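Local atomic coordinates of taurocyamine kinase (Schistosoma mansoni, PDB entry 4WOD), a protein that reversibly transfers the phosphoryl group of ATP to the guanidino group of taurocyamine, giving N-phosphotaurocyamine and ADP, as a duplicated phosphagen kinase. Residues A[576-581]-A[588-593]; A[520-525]-A[571-576]. The protein carries 4 engineered substitutions. All blocks are in the same frame, centred on the assembly; numbering follows the deposited sequence.

Interaction 1: residues A[576-581]-A[588-593]; sequences KTFLVW and MRIISM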
ATOM      1  N   LYS A 576     -23.748   3.685  22.968  1.00 19.97           N
ATOM      2  CA  LYS A 576     -22.565   4.164  22.247  1.00 18.75           C
ATOM      3  C   LYS A 576     -21.947   5.404  22.893  1.00 19.62           C
ATOM      4  O   LYS A 576     -21.433   6.285  22.202  1.00 22.73           O
ATOM      5  CB  LYS A 576     -22.904   4.439  20.775  1.00 23.73           C
ATOM      6  CG  LYS A 576     -23.324   3.191  20.038  1.00 21.67           C
ATOM      7  CD  LYS A 576     -23.941   3.495  18.689  1.00 27.47           C
ATOM      8  CE  LYS A 576     -24.910   2.377  18.291  1.00 25.26           C
ATOM      9  NZ  LYS A 576     -25.384   2.473  16.884  1.00 30.22           N
ATOM     10  N   THR A 577     -21.964   5.430  24.224  1.00 15.73           N
ATOM     11  CA  THR A 577     -21.414   6.527  25.003  1.00 17.86           C
ATOM     12  C   THR A 577     -20.161   6.099  25.751  1.00 15.55           C
ATOM     13  O   THR A 577     -19.491   6.916  26.373  1.00 20.47           O
ATOM     14  CB  THR A 577     -22.421   7.070  26.015  1.00 20.95           C
ATOM     15  OG1 THR A 577     -22.793   6.029  26.924  1.00 17.15           O
ATOM     16  CG2 THR A 577     -23.650   7.599  25.299  1.00 17.30           C
ATOM     17  N   PHE A 578     -19.848   4.817  25.663  1.00 15.68           N
ATOM     18  CA  PHE A 578     -18.609   4.286  26.203  1.00 15.43           C
ATOM     19  C   PHE A 578     -18.083   3.263  25.199  1.00 16.88           C
ATOM     20  O   PHE A 578     -18.787   2.328  24.838  1.00 15.57           O
ATOM     21  CB  PHE A 578     -18.823   3.652  27.594  1.00 16.44           C
ATOM     22  CG  PHE A 578     -17.559   3.112  28.200  1.00 14.35           C
ATOM     23  CD1 PHE A 578     -16.633   3.970  28.770  1.00 17.02           C
ATOM     24  CD2 PHE A 578     -17.287   1.749  28.170  1.00 16.84           C
ATOM     25  CE1 PHE A 578     -15.445   3.476  29.320  1.00 17.11           C
ATOM     26  CE2 PHE A 578     -16.100   1.246  28.724  1.00 16.30           C
ATOM     27  CZ  PHE A 578     -15.184   2.113  29.284  1.00 15.00           C
ATOM     28  N   LEU A 579     -16.862   3.477  24.715  1.00 19.21           N
ATOM     29  CA  LEU A 579     -16.313   2.643  23.648  1.00 17.59           C
ATOM     30  C   LEU A 579     -14.846   2.362  23.928  1.00 16.98           C
ATOM     31  O   LEU A 579     -14.187   3.169  24.568  1.00 15.02           O
ATOM     32  CB  LEU A 579     -16.445   3.325  22.281  1.00 18.94           C
ATOM     33  CG  LEU A 579     -17.737   4.103  21.973  1.00 18.67           C
ATOM     34  CD1 LEU A 579     -17.535   5.548  22.382  1.00 19.98           C
ATOM     35  CD2 LEU A 579     -18.117   3.987  20.499  1.00 19.53           C
ATOM     36  N   VAL A 580     -14.350   1.227  23.438  1.00 13.96           N
ATOM     37  CA  VAL A 580     -12.934   0.893  23.557  1.00 16.41           C
ATOM     38  C   VAL A 580     -12.445   0.352  22.215  1.00 16.34           C
ATOM     39  O   VAL A 580     -13.039  -0.566  21.664  1.00 13.81           O
ATOM     40  CB  VAL A 580     -12.649  -0.157  24.664  1.00 16.56           C
ATOM     41  CG1 VAL A 580     -11.129  -0.321  24.857  1.00 15.93           C
ATOM     42  CG2 VAL A 580     -13.314   0.234  26.004  1.00 14.41           C
ATOM     43  N   TRP A 581     -11.387   0.948  21.677  1.00 15.54           N
ATOM     44  CA  TRP A 581     -10.732   0.383  20.496  1.00 14.66           C
ATOM     45  C   TRP A 581      -9.591  -0.509  20.968  1.00 15.98           C
ATOM     46  O   TRP A 581      -8.733  -0.065  21.735  1.00 17.05           O
ATOM     47  CB  TRP A 581     -10.185   1.484  19.584  1.00 16.60           C
ATOM     48  CG  TRP A 581     -11.068   1.878  18.440  1.00 25.99           C
ATOM     49  CD1 TRP A 581     -10.806   1.725  17.100  1.00 24.88           C
ATOM     50  CD2 TRP A 581     -12.355   2.509  18.526  1.00 26.65           C
ATOM     51  NE1 TRP A 581     -11.857   2.216  16.353  1.00 29.21           N
ATOM     52  CE2 TRP A 581     -12.816   2.705  17.204  1.00 33.03           C
ATOM     53  CE3 TRP A 581     -13.163   2.922  19.591  1.00 31.10           C
ATOM     54  CZ2 TRP A 581     -14.051   3.299  16.923  1.00 31.51           C
ATOM     55  CZ3 TRP A 581     -14.387   3.518  19.310  1.00 33.61           C
ATOM     56  CH2 TRP A 581     -14.819   3.695  17.988  1.00 35.39           C
ATOM     57  N   MET A 588      -5.043  -0.123  24.095  1.00 13.78           N
ATOM     58  CA  MET A 588      -6.422   0.371  24.212  1.00 16.04           C
ATOM     59  C   MET A 588      -6.538   1.874  24.054  1.00 15.22           C
ATOM     60  O   MET A 588      -5.671   2.632  24.497  1.00 17.64           O
ATOM     61  CB  MET A 588      -7.024  -0.009  25.563  1.00 13.70           C
ATOM     62  CG  MET A 588      -7.324  -1.462  25.774  1.00 16.57           C
ATOM     63  SD  MET A 588      -7.986  -1.643  27.470  1.00 28.46           S
ATOM     64  CE  MET A 588      -6.533  -1.374  28.459  1.00 21.08           C
ATOM     65  N   ARG A 589      -7.628   2.307  23.428  1.00 16.01           N
ATOM     66  CA  ARG A 589      -8.063   3.689  23.518  1.00 16.42           C
ATOM     67  C   ARG A 589      -9.424   3.565  24.194  1.00 19.11           C
ATOM     68  O   ARG A 589     -10.296   2.878  23.675  1.00 16.91           O
ATOM     69  CB  ARG A 589      -8.137   4.378  22.135  1.00 21.03           C
ATOM     70  CG  ARG A 589      -8.564   5.849  22.198  1.00 24.23           C
ATOM     71  CD  ARG A 589      -8.392   6.653  20.875  1.00 33.85           C
ATOM     72  NE  ARG A 589      -8.356   5.823  19.665  1.00 42.95           N
ATOM     73  CZ  ARG A 589      -9.284   5.843  18.707  1.00 39.58           C
ATOM     74  NH1 ARG A 589     -10.342   6.635  18.811  1.00 43.61           N
ATOM     75  NH2 ARG A 589      -9.167   5.059  17.643  1.00 45.79           N
ATOM     76  N   ILE A 590      -9.561   4.141  25.388  1.00 16.32           N
ATOM     77  CA  ILE A 590     -10.809   4.060  26.149  1.00 21.91           C
ATOM     78  C   ILE A 590     -11.526   5.408  26.066  1.00 16.14           C
ATOM     79  O   ILE A 590     -10.958   6.435  26.416  1.00 17.63           O
ATOM     80  CB  ILE A 590     -10.562   3.684  27.627  1.00 18.65           C
ATOM     81  CG1 ILE A 590      -9.739   2.391  27.720  1.00 17.95           C
ATOM     82  CG2 ILE A 590     -11.900   3.542  28.402  1.00 13.23           C
ATOM     83  CD1 ILE A 590      -9.218   2.115  29.132  1.00 19.96           C
ATOM     84  N   ILE A 591     -12.781   5.387  25.624  1.00 16.21           N
ATOM     85  CA  ILE A 591     -13.467   6.603  25.182  1.00 14.97           C
ATOM     86  C   ILE A 591     -14.821   6.777  25.841  1.00 19.25           C
ATOM     87  O   ILE A 591     -15.597   5.841  25.891  1.00 16.37           O
ATOM     88  CB  ILE A 591     -13.695   6.580  23.640  1.00 17.60           C
ATOM     89  CG1 ILE A 591     -12.371   6.434  22.884  1.00 17.28           C
ATOM     90  CG2 ILE A 591     -14.443   7.822  23.154  1.00 19.34           C
ATOM     91  CD1 ILE A 591     -12.526   5.612  21.611  1.00 24.30           C
ATOM     92  N   SER A 592     -15.103   7.976  26.334  1.00 16.81           N
ATOM     93  CA  SER A 592     -16.455   8.290  26.798  1.00 20.05           C
ATOM     94  C   SER A 592     -16.950   9.475  25.995  1.00 15.52           C
ATOM     95  O   SER A 592     -16.195  10.406  25.761  1.00 18.98           O
ATOM     96  CB  SER A 592     -16.475   8.594  28.296  1.00 16.68           C
ATOM     97  OG  SER A 592     -17.808   8.840  28.742  1.00 20.31           O
ATOM     98  N   MET A 593     -18.208   9.449  25.568  1.00 19.38           N
ATOM     99  CA  MET A 593     -18.741  10.577  24.829  1.00 18.56           C
ATOM    100  C   MET A 593     -20.264  10.603  24.840  1.00 23.92           C
ATOM    101  O   MET A 593     -20.906   9.594  25.114  1.00 22.17           O
ATOM    102  CB  MET A 593     -18.245  10.541  23.381  1.00 16.52           C
ATOM    103  CG  MET A 593     -18.782   9.344  22.616  1.00 22.42           C
ATOM    104  SD  MET A 593     -18.397   9.346  20.854  1.00 37.25           S
ATOM    105  CE  MET A 593     -16.620   9.282  20.833  1.00 30.98           C
TER

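Interaction 2: residues A[520-525]-A[571-576]; sequences TGEHAG and FHNNSK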
ATOM      1  N   THR A 520     -20.235  -3.957  33.569  1.00 18.94           N
ATOM      2  CA  THR A 520     -21.640  -3.924  33.953  1.00 22.23           C
ATOM      3  C   THR A 520     -22.215  -2.513  33.959  1.00 18.26           C
ATOM      4  O   THR A 520     -21.494  -1.538  33.800  1.00 24.55           O
ATOM      5  CB  THR A 520     -21.844  -4.522  35.350  1.00 22.23           C
ATOM      6  OG1 THR A 520     -21.234  -3.654  36.317  1.00 22.69           O
ATOM      7  CG2 THR A 520     -21.211  -5.908  35.438  1.00 21.18           C
ATOM      8  N   GLY A 521     -23.527  -2.428  34.144  1.00 21.82           N
ATOM      9  CA  GLY A 521     -24.234  -1.167  34.238  1.00 18.44           C
ATOM     10  C   GLY A 521     -24.123  -0.365  32.961  1.00 19.26           C
ATOM     11  O   GLY A 521     -24.261  -0.893  31.857  1.00 19.27           O
ATOM     12  N   GLU A 522     -23.868   0.927  33.125  1.00 20.70           N
ATOM     13  CA  GLU A 522     -23.659   1.846  32.010  1.00 24.15           C
ATOM     14  C   GLU A 522     -22.553   1.371  31.054  1.00 20.97           C
ATOM     15  O   GLU A 522     -22.544   1.701  29.866  1.00 23.38           O
ATOM     16  CB  GLU A 522     -23.308   3.233  32.551  1.00 24.14           C
ATOM     17  CG  GLU A 522     -23.348   4.325  31.507  1.00 36.92           C
ATOM     18  CD  GLU A 522     -23.345   5.712  32.126  1.00 39.18           C
ATOM     19  OE1 GLU A 522     -23.028   5.821  33.336  1.00 41.85           O
ATOM     20  OE2 GLU A 522     -23.668   6.687  31.404  1.00 38.00           O
ATOM     21  N   HIS A 523     -21.617   0.599  31.579  1.00 17.09           N
ATOM     22  CA  HIS A 523     -20.465   0.187  30.795  1.00 16.00           C
ATOM     23  C   HIS A 523     -20.690  -1.159  30.110  1.00 18.61           C
ATOM     24  O   HIS A 523     -19.901  -1.553  29.263  1.00 16.33           O
ATOM     25  CB  HIS A 523     -19.221   0.152  31.695  1.00 17.75           C
ATOM     26  CG  HIS A 523     -18.897   1.488  32.290  1.00 18.25           C
ATOM     27  ND1 HIS A 523     -19.373   1.893  33.520  1.00 20.88           N
ATOM     28  CD2 HIS A 523     -18.178   2.524  31.806  1.00 16.15           C
ATOM     29  CE1 HIS A 523     -18.955   3.122  33.768  1.00 21.67           C
ATOM     30  NE2 HIS A 523     -18.229   3.529  32.741  1.00 21.03           N
ATOM     31  N   ALA A 524     -21.763  -1.858  30.474  1.00 16.40           N
ATOM     32  CA  ALA A 524     -22.094  -3.111  29.817  1.00 18.20           C
ATOM     33  C   ALA A 524     -22.202  -2.885  28.312  1.00 19.31           C
ATOM     34  O   ALA A 524     -22.723  -1.850  27.873  1.00 19.21           O
ATOM     35  CB  ALA A 524     -23.402  -3.685  30.373  1.00 21.87           C
ATOM     36  N   GLY A 525     -21.681  -3.827  27.532  1.00 15.09           N
ATOM     37  CA  GLY A 525     -21.663  -3.674  26.093  1.00 18.11           C
ATOM     38  C   GLY A 525     -21.311  -4.944  25.333  1.00 18.67           C
ATOM     39  O   GLY A 525     -21.395  -6.044  25.865  1.00 23.34           O
ATOM     40  N   PHE A 571     -15.281  -2.271  21.060  1.00 16.50           N
ATOM     41  CA  PHE A 571     -16.285  -2.505  22.101  1.00 18.82           C
ATOM     42  C   PHE A 571     -17.095  -1.224  22.302  1.00 16.47           C
ATOM     43  O   PHE A 571     -16.547  -0.130  22.258  1.00 15.70           O
ATOM     44  CB  PHE A 571     -15.611  -2.918  23.421  1.00 18.68           C
ATOM     45  CG  PHE A 571     -16.550  -2.983  24.611  1.00 18.33           C
ATOM     46  CD1 PHE A 571     -17.226  -4.151  24.907  1.00 16.19           C
ATOM     47  CD2 PHE A 571     -16.719  -1.881  25.448  1.00 17.25           C
ATOM     48  CE1 PHE A 571     -18.089  -4.223  25.999  1.00 17.06           C
ATOM     49  CE2 PHE A 571     -17.577  -1.940  26.557  1.00 14.96           C
ATOM     50  CZ  PHE A 571     -18.259  -3.115  26.827  1.00 18.04           C
ATOM     51  N   HIS A 572     -18.400  -1.345  22.507  1.00 20.26           N
ATOM     52  CA  HIS A 572     -19.125  -0.216  23.064  1.00 14.33           C
ATOM     53  C   HIS A 572     -20.382  -0.667  23.786  1.00 16.32           C
ATOM     54  O   HIS A 572     -20.857  -1.788  23.598  1.00 14.44           O
ATOM     55  CB  HIS A 572     -19.460   0.839  21.988  1.00 19.51           C
ATOM     56  CG  HIS A 572     -20.341   0.355  20.873  1.00 21.56           C
ATOM     57  ND1 HIS A 572     -21.614  -0.140  21.077  1.00 21.93           N
ATOM     58  CD2 HIS A 572     -20.144   0.340  19.531  1.00 23.53           C
ATOM     59  CE1 HIS A 572     -22.150  -0.464  19.913  1.00 25.16           C
ATOM     60  NE2 HIS A 572     -21.280  -0.180  18.958  1.00 26.11           N
ATOM     61  N   ASN A 573     -20.907   0.221  24.624  1.00 12.31           N
ATOM     62  CA  ASN A 573     -22.162  -0.055  25.302  1.00 18.63           C
ATOM     63  C   ASN A 573     -23.316   0.206  24.330  1.00 18.06           C
ATOM     64  O   ASN A 573     -23.103   0.662  23.192  1.00 17.19           O
ATOM     65  CB  ASN A 573     -22.297   0.784  26.587  1.00 19.58           C
ATOM     66  CG  ASN A 573     -22.199   2.295  26.351  1.00 18.23           C
ATOM     67  OD1 ASN A 573     -22.024   2.761  25.227  1.00 19.22           O
ATOM     68  ND2 ASN A 573     -22.332   3.066  27.433  1.00 18.74           N
ATOM     69  N   ASN A 574     -24.532  -0.121  24.743  1.00 16.99           N
ATOM     70  CA  ASN A 574     -25.647   0.002  23.821  1.00 19.72           C
ATOM     71  C   ASN A 574     -25.882   1.425  23.345  1.00 19.44           C
ATOM     72  O   ASN A 574     -26.166   1.651  22.155  1.00 19.80           O
ATOM     73  CB  ASN A 574     -26.926  -0.538  24.455  1.00 25.82           C
ATOM     74  CG  ASN A 574     -28.049  -0.661  23.447  1.00 23.96           C
ATOM     75  OD1 ASN A 574     -28.885   0.233  23.317  1.00 26.94           O
ATOM     76  ND2 ASN A 574     -28.057  -1.766  22.705  1.00 22.29           N
ATOM     77  N   SER A 575     -25.764   2.380  24.271  1.00 19.07           N
ATOM     78  CA  SER A 575     -25.949   3.801  23.991  1.00 23.06           C
ATOM     79  C   SER A 575     -24.840   4.428  23.155  1.00 24.09           C
ATOM     80  O   SER A 575     -24.964   5.580  22.735  1.00 20.16           O
ATOM     81  CB  SER A 575     -26.051   4.588  25.302  1.00 22.74           C
ATOM     82  OG  SER A 575     -27.185   4.183  26.037  1.00 35.07           O
ATOM     83  N   LYS A 576     -23.748   3.685  22.968  1.00 19.97           N
ATOM     84  CA  LYS A 576     -22.565   4.164  22.247  1.00 18.75           C
ATOM     85  C   LYS A 576     -21.947   5.404  22.893  1.00 19.62           C
ATOM     86  O   LYS A 576     -21.433   6.285  22.202  1.00 22.73           O
ATOM     87  CB  LYS A 576     -22.904   4.439  20.775  1.00 23.73           C
ATOM     88  CG  LYS A 576     -23.324   3.191  20.038  1.00 21.67           C
ATOM     89  CD  LYS A 576     -23.941   3.495  18.689  1.00 27.47           C
ATOM     90  CE  LYS A 576     -24.910   2.377  18.291  1.00 25.26           C
ATOM     91  NZ  LYS A 576     -25.384   2.473  16.884  1.00 30.22           N
TER

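Interaction 1: residues A[576-581]-A[588-593]
Trp581 and Arg589 face each other across an antiparallel beta hairpin, strands 578-582 and 588-595, in the eight-stranded sheet of the second phosphagen kinase catalytic domain. They form a hydrogen-bonded pair: Trp581 N reaches Arg589 O at 3.0 Å, and Arg589 N returns to Trp581 O at 3.1 Å. Leu579 and Ile591 form the next hydrogen-bonded pair in the same register, and Met593 N closes the open end on Thr577 O.

Trp581 can be traced outward. Its CB lies against one face of the Arg589 guanidinium. CG and CD1 each sit 3.8 Å from Arg589 NH2, which hovers over one face of the indole toward its rim, the two planes 28° apart. This is a cation-pi stack, with Arg589 CZ 4.6 Å from the centroid of the five-membered ring. Farther along, NE1 turns out of the hairpin to Leu547 O, while on the six-membered ring CE3 meets Ile591 CD1 at 3.4 Å, a snug fit, and CZ3 touches the same methyl.

Arg589 is a predicted ATP-binding residue. Its CG stands anti to the backbone N (chi1 -179°) and the chain bends at chi3, which brings the guanidinium alongside the indole; NH2 also forms a salt bridge with Glu584, and Arg484, likewise predicted to bind ATP, lies close by. On the other face of the sheet, turned to helix 599-614, Ile590 runs beside Phe578, its CG2 resting 3.7 Å from Phe578 CE1.

Interaction 2: residues A[520-525]-A[571-576]
Asn573 makes the one hydrogen bond between these segments: ND2 donates to Glu522 O at 2.8 Å, nearly straight at 171°, with the acceptor in the plane of the amide. The same side chain leans on the loop through CB, 3.0 Å from Ala524 O. Beside it the Phe571 ring meets His523 O at its edge, near the ring plane, with CZ 3.3 Å from that oxygen. Phe571 CE1 also comes to 3.4 Å from Gly525 C. Gly525 brings bare backbone against the strand, its CA 3.2 Å from His572 O.

Here the loop leaving helix 502-517 makes a short 3-10 turn at 522-523 and enters strand 525-529, the edge strand of the catalytic-domain sheet, next to strand 569-573.

Asn573 is itself held in place. With chi1 at 57°, its CG sits between the backbone N and the carbonyl carbon, and OD1 accepts from Thr577 N and Phe578 N beyond the type I turn 573-576. Asn573 O receives His572 ND1 and Lys576 N from opposite faces of its plane. Farther out, Glu522 OE2 bridges to Arg605 NH1, and His523 NE2 bonds to Arg605 O.

Coming from the N terminus, the chain leaves helix 502-517 and passes through 520-525 into the edge strand. After 45 residues, which include two helices, it returns at 571-576, where interaction 2 closes this long loop. The turn ending at Lys576, shared by both contacts, leads directly into strand 578-582; six residues separate Trp581 from Met588, where interaction 1 closes a much shorter loop. The two follow in series, neither nesting nor crossing. Strand 569-573 pairs with strand 578-582, probably through Val580 N to Phe571 O, at 2.8 Å, so the contacts join consecutive strands of one sheet. Arg605 of helix 599-614, which meets the 520-525 loop, also donates through NE to Thr577 O.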